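Local coordinates for nitronate monooxygenase family protein (Pseudomonas aeruginosa, PDB 4QIT) that oxidises alkyl nitronates, above all the toxin propionate 3-nitronate, with molecular oxygen, using flavin mononucleotide as its cofactor, at residues A[75-80]-A[138-143]; A[161-166]-A[190-195]. The protein carries 1 engineered substitution. All coordinates share one frame; numbering follows the deposited sequence.

Interaction 1. Residues A[75-80]-A[138-143]; sequences NLFCHR and FHFGAP. With FMN (flavin mononucleotide), chain C; NIE (nitroethane), chain D.
H139 O is held by two groups of segment 75-80. C78 N donates to H139 O at 2.7 Å. F77 CA adds a CA-H...O contact to the same oxygen. One step back, H139 N donates to L76 O at 3.2 Å, and F138 CA makes a CA-H...O contact with the same L76 O. Strands 72-77 and 135-139 thus pair in parallel, L76 beside F138 and F77 beside H139.

F77 and H139 lie on the face that meets the flavin. F140 follows them and forms a T-shaped pair with F77, planes at 68°. Its edge points at the F77 face, with F140 CE2 3.8 Å from F77 CD2. FMN N3 lies at the F77 edge, in the ring plane, and F77 CZ is 3.2 Å from nitroethane C1. FMN N3 donates to N75 OD1 at 3.1 Å. With CG swung anti to the backbone N (chi1 179°), the N75 amide reaches the flavin. N75 ND2 donates to a water that also bonds to H139 ND1 and donates to FMN O2. H139 NE2 bonds to S189 O, so both ring nitrogens have partners, which should hold the ring's rotation. H79 CB packs on F140 CD2 at 3.8 Å, and H79 NE2 bonds to Y115 O.

L76 and F138 occupy the other face. P143 CG sits 3.4 Å above the centre of the F138 ring, and C78 SG lies 4.0 Å from P143 CG. C-terminal ends of adjacent parallel strands, running into loops at the cofactor, are characteristic of the TIM barrel, here with FMN bound.

Interaction 2. Residues A[161-166]-A[190-195]; sequences CATTPE and RGVFEP
T163 lays its methyl against the peptide link between G191 and V192. T163 CG2 is 3.7 Å from G191 C and equally close to V192 N. The contact belongs to the TIM barrel: strand 157-162 ends here, a short turn leads to helix 165-173, and the loop after strand 188-189 packs over that turn.

With chi1 at 69°, T163 tucks OG1 in over its own main chain and sends its methyl towards G191. The hydroxyl comes to 3.9 Å from V192 CG2, and the two side chains cross at about a right angle. The CB of V192 points away from segment 161-166, so V192 meets T163 through this one methyl and its backbone. Outside the two segments, E167 joins both, its OE1 bonded to T163 OG1 and its OE2 accepting from F193 N.

R190 approaches T163 from another side. Its chain bends at chi3 (47°) and brings NH2 to 3.7 Å from T163 CB, with T163 CG2 only slightly farther off. This is a van der Waals contact; the guanidinium forms a salt bridge through NE with D199. G191 comes close to the strand end, its CA 4.2 Å from C161 SG. G191 N bonds to Q182 OE1, and Q182 NE2 bonds to the flavin, so the loop backs a residue of the cofactor site.

No direct hydrogen bond joins the two segments. Instead a water spans them, donating to C161 O at 2.8 Å and to G191 O at 2.7 Å. The F193 ring turns its edge to both carbonyl oxygens, which lie near the ring plane, and F193 CE1 comes to 3.3 Å from C161 O.

Overall arrangement
Interaction 1 closes along the chain before interaction 2 opens, and their centres are about 11 Å apart. Both reach the eight-stranded parallel sheet of the TIM barrel. Strands 135-139 and 157-162 are neighbours in it, and F138 O probably accepts a hydrogen bond from C161 N. The two contacts also meet beyond the strand ends. There the F140 ring packs on R190 O, and F193 packs on F140 O. Interaction 1 touches the flavin and nitroethane directly. Interaction 2 lies one layer farther out; the C161 side chain is about 6 Å from the flavin. Interaction 1 lines the site, and interaction 2 packs behind it at the same end of the barrel.

Interaction 1. Residues A[75-80]-A[138-143]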
ATOM      1  N   ASN A  75      -6.161   7.816  23.301  1.00 10.67           N
ATOM      2  CA  ASN A  75      -5.421   6.702  22.712  1.00 11.50           C
ATOM      3  C   ASN A  75      -4.236   6.257  23.568  1.00 10.09           C
ATOM      4  O   ASN A  75      -3.478   7.089  24.092  1.00 11.07           O
ATOM      5  CB  ASN A  75      -4.957   7.107  21.314  1.00 11.16           C
ATOM      6  CG  ASN A  75      -4.157   6.032  20.610  1.00 12.80           C
ATOM      7  OD1 ASN A  75      -2.926   6.036  20.656  1.00 16.56           O
ATOM      8  ND2 ASN A  75      -4.849   5.116  19.941  1.00 12.74           N
ATOM      9  N   LEU A  76      -4.081   4.938  23.688  1.00 11.38           N
ATOM     10  CA  LEU A  76      -2.958   4.350  24.415  1.00 12.03           C
ATOM     11  C   LEU A  76      -2.267   3.274  23.587  1.00 10.89           C
ATOM     12  O   LEU A  76      -2.922   2.460  22.926  1.00 11.67           O
ATOM     13  CB  LEU A  76      -3.428   3.753  25.752  1.00 14.40           C
ATOM     14  CG  LEU A  76      -4.007   4.778  26.741  1.00 14.17           C
ATOM     15  CD1 LEU A  76      -5.517   4.904  26.584  1.00 17.94           C
ATOM     16  CD2 LEU A  76      -3.630   4.457  28.184  1.00 22.20           C
ATOM     17  N   PHE A  77      -0.941   3.260  23.640  1.00 11.60           N
ATOM     18  CA  PHE A  77      -0.185   2.186  23.009  1.00 11.23           C
ATOM     19  C   PHE A  77      -0.331   0.910  23.828  1.00 11.52           C
ATOM     20  O   PHE A  77      -0.327   0.949  25.062  1.00 13.52           O
ATOM     21  CB  PHE A  77       1.295   2.543  22.909  1.00 11.15           C
ATOM     22  CG  PHE A  77       1.588   3.736  22.031  1.00 11.24           C
ATOM     23  CD1 PHE A  77       0.588   4.345  21.285  1.00 16.74           C
ATOM     24  CD2 PHE A  77       2.878   4.225  21.948  1.00 13.38           C
ATOM     25  CE1 PHE A  77       0.875   5.443  20.489  1.00 17.49           C
ATOM     26  CE2 PHE A  77       3.179   5.312  21.150  1.00 13.88           C
ATOM     27  CZ  PHE A  77       2.171   5.927  20.420  1.00 17.32           C
ATOM     28  N   CYS A  78      -0.451  -0.216  23.134  1.00 12.31           N
ATOM     29  CA  CYS A  78      -0.678  -1.507  23.769  1.00 10.99           C
ATOM     30  C   CYS A  78       0.286  -2.524  23.165  1.00 10.72           C
ATOM     31  O   CYS A  78      -0.077  -3.667  22.862  1.00 12.97           O
ATOM     32  CB  CYS A  78      -2.128  -1.938  23.531  1.00 11.13           C
ATOM     33  SG  CYS A  78      -2.737  -3.213  24.663  1.00 16.38           S
ATOM     34  N   HIS A  79       1.521  -2.081  22.967  1.00 11.47           N
ATOM     35  CA  HIS A  79       2.585  -2.943  22.464  1.00 11.72           C
ATOM     36  C   HIS A  79       3.001  -3.988  23.509  1.00 13.13           C
ATOM     37  O   HIS A  79       2.680  -3.859  24.697  1.00 14.33           O
ATOM     38  CB  HIS A  79       3.796  -2.091  22.070  1.00 12.00           C
ATOM     39  CG  HIS A  79       4.226  -1.124  23.136  1.00  9.94           C
ATOM     40  ND1 HIS A  79       3.502   0.005  23.455  1.00 10.32           N
ATOM     41  CD2 HIS A  79       5.317  -1.119  23.938  1.00 10.90           C
ATOM     42  CE1 HIS A  79       4.130   0.665  24.414  1.00 10.79           C
ATOM     43  NE2 HIS A  79       5.229   0.009  24.727  1.00 12.44           N
ATOM     44  N   ARG A  80       3.709  -5.021  23.058  1.00 12.78           N
ATOM     45  CA  ARG A  80       4.413  -5.911  23.978  1.00 13.15           C
ATOM     46  C   ARG A  80       5.391  -5.056  24.763  1.00 12.44           C
ATOM     47  O   ARG A  80       6.146  -4.283  24.163  1.00 12.78           O
ATOM     48  CB  ARG A  80       5.179  -6.977  23.200  1.00 14.72           C
ATOM     49  CG  ARG A  80       6.134  -7.793  24.074  1.00 15.50           C
ATOM     50  CD  ARG A  80       6.976  -8.761  23.251  1.00 17.16           C
ATOM     51  NE  ARG A  80       7.642  -8.120  22.112  1.00 16.03           N
ATOM     52  CZ  ARG A  80       8.690  -7.307  22.217  1.00 15.10           C
ATOM     53  NH1 ARG A  80       9.195  -7.011  23.411  1.00 15.42           N
ATOM     54  NH2 ARG A  80       9.231  -6.775  21.124  1.00 17.59           N
ATOM     55  N   PHE A 138      -6.704   1.809  21.117  1.00 10.10           N
ATOM     56  CA  PHE A 138      -5.448   1.118  21.366  1.00 10.87           C
ATOM     57  C   PHE A 138      -4.692   0.865  20.077  1.00 10.34           C
ATOM     58  O   PHE A 138      -5.296   0.548  19.041  1.00 12.40           O
ATOM     59  CB  PHE A 138      -5.700  -0.209  22.096  1.00 10.50           C
ATOM     60  CG  PHE A 138      -6.312  -0.023  23.450  1.00 10.67           C
ATOM     61  CD1 PHE A 138      -5.527   0.350  24.522  1.00 12.53           C
ATOM     62  CD2 PHE A 138      -7.677  -0.197  23.644  1.00 12.46           C
ATOM     63  CE1 PHE A 138      -6.078   0.541  25.792  1.00 13.09           C
ATOM     64  CE2 PHE A 138      -8.245  -0.014  24.912  1.00 14.00           C
ATOM     65  CZ  PHE A 138      -7.446   0.361  25.983  1.00 11.91           C
ATOM     66  N   HIS A 139      -3.370   1.001  20.154  1.00  9.76           N
ATOM     67  CA  HIS A 139      -2.470   0.830  19.017  1.00 10.39           C
ATOM     68  C   HIS A 139      -1.444  -0.235  19.373  1.00 11.85           C
ATOM     69  O   HIS A 139      -0.977  -0.279  20.513  1.00 13.02           O
ATOM     70  CB  HIS A 139      -1.736   2.142  18.728  1.00 12.26           C
ATOM     71  CG  HIS A 139      -1.268   2.278  17.314  1.00 11.35           C
ATOM     72  ND1 HIS A 139      -2.138   2.259  16.240  1.00 13.64           N
ATOM     73  CD2 HIS A 139      -0.033   2.451  16.790  1.00 14.61           C
ATOM     74  CE1 HIS A 139      -1.458   2.406  15.123  1.00 15.66           C
ATOM     75  NE2 HIS A 139      -0.172   2.521  15.425  1.00 12.06           N
ATOM     76  N   PHE A 140      -1.102  -1.069  18.389  1.00 10.32           N
ATOM     77  CA  PHE A 140      -0.088  -2.135  18.481  1.00 10.98           C
ATOM     78  C   PHE A 140      -0.615  -3.455  19.028  1.00 13.57           C
ATOM     79  O   PHE A 140       0.094  -4.462  18.974  1.00 14.32           O
ATOM     80  CB  PHE A 140       1.152  -1.737  19.299  1.00 11.70           C
ATOM     81  CG  PHE A 140       1.884  -0.524  18.792  1.00 10.50           C
ATOM     82  CD1 PHE A 140       2.182  -0.357  17.442  1.00  9.14           C
ATOM     83  CD2 PHE A 140       2.323   0.434  19.694  1.00 11.38           C
ATOM     84  CE1 PHE A 140       2.895   0.758  17.018  1.00 11.73           C
ATOM     85  CE2 PHE A 140       3.023   1.545  19.278  1.00 12.11           C
ATOM     86  CZ  PHE A 140       3.311   1.712  17.936  1.00 12.25           C
ATOM     87  N   GLY A 141      -1.831  -3.450  19.563  1.00 11.55           N
ATOM     88  CA  GLY A 141      -2.423  -4.662  20.115  1.00 12.17           C
ATOM     89  C   GLY A 141      -3.754  -4.374  20.783  1.00 13.24           C
ATOM     90  O   GLY A 141      -4.150  -3.212  20.947  1.00 13.82           O
ATOM     91  N   ALA A 142      -4.452  -5.436  21.174  1.00 16.87           N
ATOM     92  CA  ALA A 142      -5.696  -5.281  21.913  1.00 16.55           C
ATOM     93  C   ALA A 142      -5.448  -5.700  23.354  1.00 19.67           C
ATOM     94  O   ALA A 142      -4.714  -6.663  23.607  1.00 22.52           O
ATOM     95  CB  ALA A 142      -6.789  -6.126  21.301  1.00 19.27           C
ATOM     96  N   PRO A 143      -6.046  -4.979  24.308  1.00 19.40           N
ATOM     97  CA  PRO A 143      -5.944  -5.406  25.704  1.00 18.93           C
ATOM     98  C   PRO A 143      -6.721  -6.701  25.911  1.00 17.67           C
ATOM     99  O   PRO A 143      -7.521  -7.074  25.049  1.00 17.70           O
ATOM    100  CB  PRO A 143      -6.645  -4.275  26.468  1.00 19.54           C
ATOM    101  CG  PRO A 143      -6.636  -3.098  25.528  1.00 17.36           C
ATOM    102  CD  PRO A 143      -6.764  -3.700  24.169  1.00 17.08           C
TER
HETATM  103  N1  FMN C 401      -1.682   6.247  15.930  1.00 26.23           N
HETATM  104  C2  FMN C 401      -1.763   5.883  17.268  1.00 22.75           C
HETATM  105  O2  FMN C 401      -2.429   4.903  17.578  1.00 31.43           O
HETATM  106  N3  FMN C 401      -1.137   6.614  18.253  1.00 21.59           N
HETATM  107  C4  FMN C 401      -0.390   7.714  17.888  1.00 21.28           C
HETATM  108  O4  FMN C 401       0.198   8.389  18.728  1.00 20.96           O
HETATM  109  C4A FMN C 401      -0.297   8.073  16.556  1.00 27.42           C
HETATM  110  N5  FMN C 401       0.458   9.169  16.229  1.00 27.68           N
HETATM  111  C5A FMN C 401       0.563   9.578  14.922  1.00 23.83           C
HETATM  112  C6  FMN C 401       1.326  10.703  14.643  1.00 22.71           C
HETATM  113  C7  FMN C 401       1.452  11.161  13.347  1.00 21.93           C
HETATM  114  C7M FMN C 401       2.276  12.398  13.129  1.00 23.97           C
HETATM  115  C8  FMN C 401       0.828  10.472  12.308  1.00 21.00           C
HETATM  116  C8M FMN C 401       0.974  10.948  10.891  1.00 22.62           C
HETATM  117  C9  FMN C 401       0.064   9.334  12.594  1.00 23.22           C
HETATM  118  C9A FMN C 401      -0.079   8.878  13.909  1.00 24.50           C
HETATM  119  N10 FMN C 401      -0.840   7.753  14.230  1.00 25.57           N
HETATM  120  C10 FMN C 401      -0.940   7.349  15.559  1.00 24.26           C
HETATM  121  C1' FMN C 401      -1.519   6.959  13.143  1.00 23.08           C
HETATM  122  C2' FMN C 401      -2.960   7.378  12.904  1.00 23.73           C
HETATM  123  O2' FMN C 401      -3.768   6.879  13.939  1.00 23.23           O
HETATM  124  C3' FMN C 401      -3.484   6.813  11.591  1.00 20.65           C
HETATM  125  O3' FMN C 401      -3.172   5.444  11.440  1.00 19.08           O
HETATM  126  C4' FMN C 401      -2.812   7.567  10.466  1.00 18.01           C
HETATM  127  O4' FMN C 401      -2.641   8.922  10.840  1.00 20.42           O
HETATM  128  C5' FMN C 401      -3.709   7.510   9.241  1.00 17.85           C
HETATM  129  O5' FMN C 401      -2.876   7.859   8.178  1.00 10.56           O
HETATM  130  P   FMN C 401      -2.946   9.297   7.500  1.00  7.93           P
HETATM  131  O1P FMN C 401      -4.295   9.912   7.765  1.00 10.49           O
HETATM  132  O2P FMN C 401      -2.653   9.098   6.045  1.00  8.78           O
HETATM  133  O3P FMN C 401      -1.884  10.096   8.179  1.00 10.36           O
HETATM  134  N3  NIE D 402       3.579   7.762  15.740  1.00 29.80           N
HETATM  135  C1  NIE D 402       3.371   6.107  17.428  1.00 26.38           C
HETATM  136  C2  NIE D 402       3.636   7.569  17.146  1.00 26.71           C
HETATM  137  O4  NIE D 402       2.652   7.263  15.108  1.00 26.09           O
HETATM  138  O5  NIE D 402       4.718   8.127  15.083  1.00 33.58           O
HETATM  139  O   HOH W   1      -4.651   3.009  17.623  1.00 22.13           O

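Interaction 2. Residues A[161-166]-A[190-195]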
ATOM      1  N   CYS A 161      -6.727  -0.578  16.568  1.00 10.68           N
ATOM      2  CA  CYS A 161      -6.175  -0.583  15.224  1.00 11.11           C
ATOM      3  C   CYS A 161      -5.726  -1.984  14.797  1.00 10.66           C
ATOM      4  O   CYS A 161      -5.151  -2.741  15.600  1.00 11.57           O
ATOM      5  CB  CYS A 161      -4.985   0.368  15.181  1.00 10.46           C
ATOM      6  SG  CYS A 161      -4.172   0.453  13.597  1.00 13.67           S
ATOM      7  N   ALA A 162      -5.996  -2.335  13.544  1.00  9.16           N
ATOM      8  CA  ALA A 162      -5.495  -3.586  12.967  1.00 10.30           C
ATOM      9  C   ALA A 162      -4.993  -3.327  11.556  1.00  9.74           C
ATOM     10  O   ALA A 162      -5.524  -2.447  10.864  1.00 10.26           O
ATOM     11  CB  ALA A 162      -6.583  -4.641  12.948  1.00 11.42           C
ATOM     12  N   THR A 163      -3.988  -4.091  11.124  1.00  9.08           N
ATOM     13  CA  THR A 163      -3.427  -3.930   9.778  1.00  8.56           C
ATOM     14  C   THR A 163      -3.730  -5.099   8.849  1.00  9.77           C
ATOM     15  O   THR A 163      -3.413  -5.043   7.666  1.00  9.29           O
ATOM     16  CB  THR A 163      -1.893  -3.688   9.784  1.00  9.09           C
ATOM     17  OG1 THR A 163      -1.215  -4.882  10.205  1.00  9.72           O
ATOM     18  CG2 THR A 163      -1.527  -2.508  10.673  1.00  9.31           C
ATOM     19  N   THR A 164      -4.327  -6.162   9.390  1.00  9.97           N
ATOM     20  CA  THR A 164      -4.616  -7.365   8.606  1.00 10.72           C
ATOM     21  C   THR A 164      -5.910  -7.980   9.101  1.00 10.96           C
ATOM     22  O   THR A 164      -6.330  -7.712  10.227  1.00 11.21           O
ATOM     23  CB  THR A 164      -3.532  -8.458   8.781  1.00 11.66           C
ATOM     24  OG1 THR A 164      -3.567  -8.941  10.133  1.00 12.71           O
ATOM     25  CG2 THR A 164      -2.140  -7.935   8.439  1.00 13.39           C
ATOM     26  N   PRO A 165      -6.529  -8.831   8.276  1.00 11.11           N
ATOM     27  CA  PRO A 165      -7.701  -9.591   8.733  1.00 11.25           C
ATOM     28  C   PRO A 165      -7.410 -10.437   9.976  1.00 13.11           C
ATOM     29  O   PRO A 165      -8.292 -10.581  10.835  1.00 13.92           O
ATOM     30  CB  PRO A 165      -7.995 -10.493   7.538  1.00 13.39           C
ATOM     31  CG  PRO A 165      -7.572  -9.665   6.356  1.00 13.61           C
ATOM     32  CD  PRO A 165      -6.311  -8.983   6.824  1.00 11.29           C
ATOM     33  N   GLU A 166      -6.199 -10.975  10.087  1.00 11.67           N
ATOM     34  CA  GLU A 166      -5.837 -11.763  11.265  1.00 12.24           C
ATOM     35  C   GLU A 166      -5.820 -10.888  12.524  1.00 14.90           C
ATOM     36  O   GLU A 166      -6.307 -11.286  13.582  1.00 15.72           O
ATOM     37  CB  GLU A 166      -4.493 -12.477  11.063  1.00 14.09           C
ATOM     38  CG  GLU A 166      -4.479 -13.550   9.953  1.00 17.84           C
ATOM     39  CD  GLU A 166      -4.632 -12.994   8.541  1.00 22.47           C
ATOM     40  OE1 GLU A 166      -4.271 -11.818   8.297  1.00 18.34           O
ATOM     41  OE2 GLU A 166      -5.119 -13.735   7.661  1.00 29.63           O
ATOM     42  N   ARG A 190       3.300   1.940  12.263  1.00  9.96           N
ATOM     43  CA  ARG A 190       2.422   0.879  11.782  1.00 10.39           C
ATOM     44  C   ARG A 190       1.827   0.088  12.947  1.00 10.03           C
ATOM     45  O   ARG A 190       2.518  -0.243  13.904  1.00 11.03           O
ATOM     46  CB  ARG A 190       3.150  -0.037  10.803  1.00 10.85           C
ATOM     47  CG  ARG A 190       3.389   0.684   9.482  1.00 14.70           C
ATOM     48  CD  ARG A 190       3.700  -0.197   8.304  1.00 16.41           C
ATOM     49  NE  ARG A 190       2.825  -1.364   8.128  1.00 13.06           N
ATOM     50  CZ  ARG A 190       1.542  -1.353   7.768  1.00 12.74           C
ATOM     51  NH1 ARG A 190       0.880  -0.220   7.572  1.00 16.33           N
ATOM     52  NH2 ARG A 190       0.914  -2.507   7.604  1.00 11.50           N
ATOM     53  N   GLY A 191       0.538  -0.224  12.852  1.00  9.69           N
ATOM     54  CA  GLY A 191      -0.158  -0.894  13.940  1.00 12.31           C
ATOM     55  C   GLY A 191       0.060  -2.393  14.011  1.00 12.02           C
ATOM     56  O   GLY A 191      -0.701  -3.085  14.687  1.00 12.55           O
ATOM     57  N   VAL A 192       1.082  -2.900  13.321  1.00  9.42           N
ATOM     58  CA  VAL A 192       1.379  -4.334  13.287  1.00 10.53           C
ATOM     59  C   VAL A 192       1.572  -4.900  14.695  1.00 11.78           C
ATOM     60  O   VAL A 192       2.338  -4.346  15.491  1.00 10.17           O
ATOM     61  CB  VAL A 192       2.647  -4.612  12.462  1.00  9.20           C
ATOM     62  CG1 VAL A 192       2.956  -6.120  12.462  1.00 11.22           C
ATOM     63  CG2 VAL A 192       2.493  -4.101  11.043  1.00 10.75           C
ATOM     64  N   PHE A 193       0.868  -5.989  15.011  1.00 11.22           N
ATOM     65  CA  PHE A 193       0.906  -6.546  16.369  1.00 11.35           C
ATOM     66  C   PHE A 193       2.263  -7.171  16.691  1.00 12.56           C
ATOM     67  O   PHE A 193       2.830  -6.921  17.761  1.00 13.65           O
ATOM     68  CB  PHE A 193      -0.182  -7.616  16.566  1.00 11.31           C
ATOM     69  CG  PHE A 193      -1.580  -7.074  16.762  1.00 12.22           C
ATOM     70  CD1 PHE A 193      -1.938  -5.797  16.343  1.00 14.95           C
ATOM     71  CD2 PHE A 193      -2.553  -7.874  17.355  1.00 12.90           C
ATOM     72  CE1 PHE A 193      -3.237  -5.324  16.528  1.00 13.46           C
ATOM     73  CE2 PHE A 193      -3.849  -7.408  17.545  1.00 15.35           C
ATOM     74  CZ  PHE A 193      -4.191  -6.125  17.126  1.00 15.54           C
ATOM     75  N   GLU A 194       2.753  -7.995  15.768  1.00 12.97           N
ATOM     76  CA  GLU A 194       3.972  -8.770  15.974  1.00 14.38           C
ATOM     77  C   GLU A 194       4.875  -8.606  14.768  1.00 14.56           C
ATOM     78  O   GLU A 194       4.877  -9.443  13.868  1.00 14.31           O
ATOM     79  CB  GLU A 194       3.624 -10.255  16.165  1.00 17.77           C
ATOM     80  CG  GLU A 194       2.764 -10.532  17.392  1.00 19.57           C
ATOM     81  CD  GLU A 194       2.422 -11.998  17.561  1.00 26.59           C
ATOM     82  OE1 GLU A 194       1.707 -12.553  16.700  1.00 25.42           O
ATOM     83  OE2 GLU A 194       2.873 -12.596  18.557  1.00 30.15           O
ATOM     84  N   PRO A 195       5.625  -7.500  14.726  1.00 13.14           N
ATOM     85  CA  PRO A 195       6.404  -7.213  13.516  1.00 16.00           C
ATOM     86  C   PRO A 195       7.503  -8.240  13.245  1.00 13.03           C
ATOM     87  O   PRO A 195       7.971  -8.326  12.118  1.00 14.09           O
ATOM     88  CB  PRO A 195       6.982  -5.811  13.768  1.00 18.25           C
ATOM     89  CG  PRO A 195       6.741  -5.509  15.220  1.00 15.24           C
ATOM     90  CD  PRO A 195       5.639  -6.400  15.707  1.00 15.37           C
TER
HETATM   91  O   HOH W   2      -2.564  -1.714  16.087  1.00 12.16           O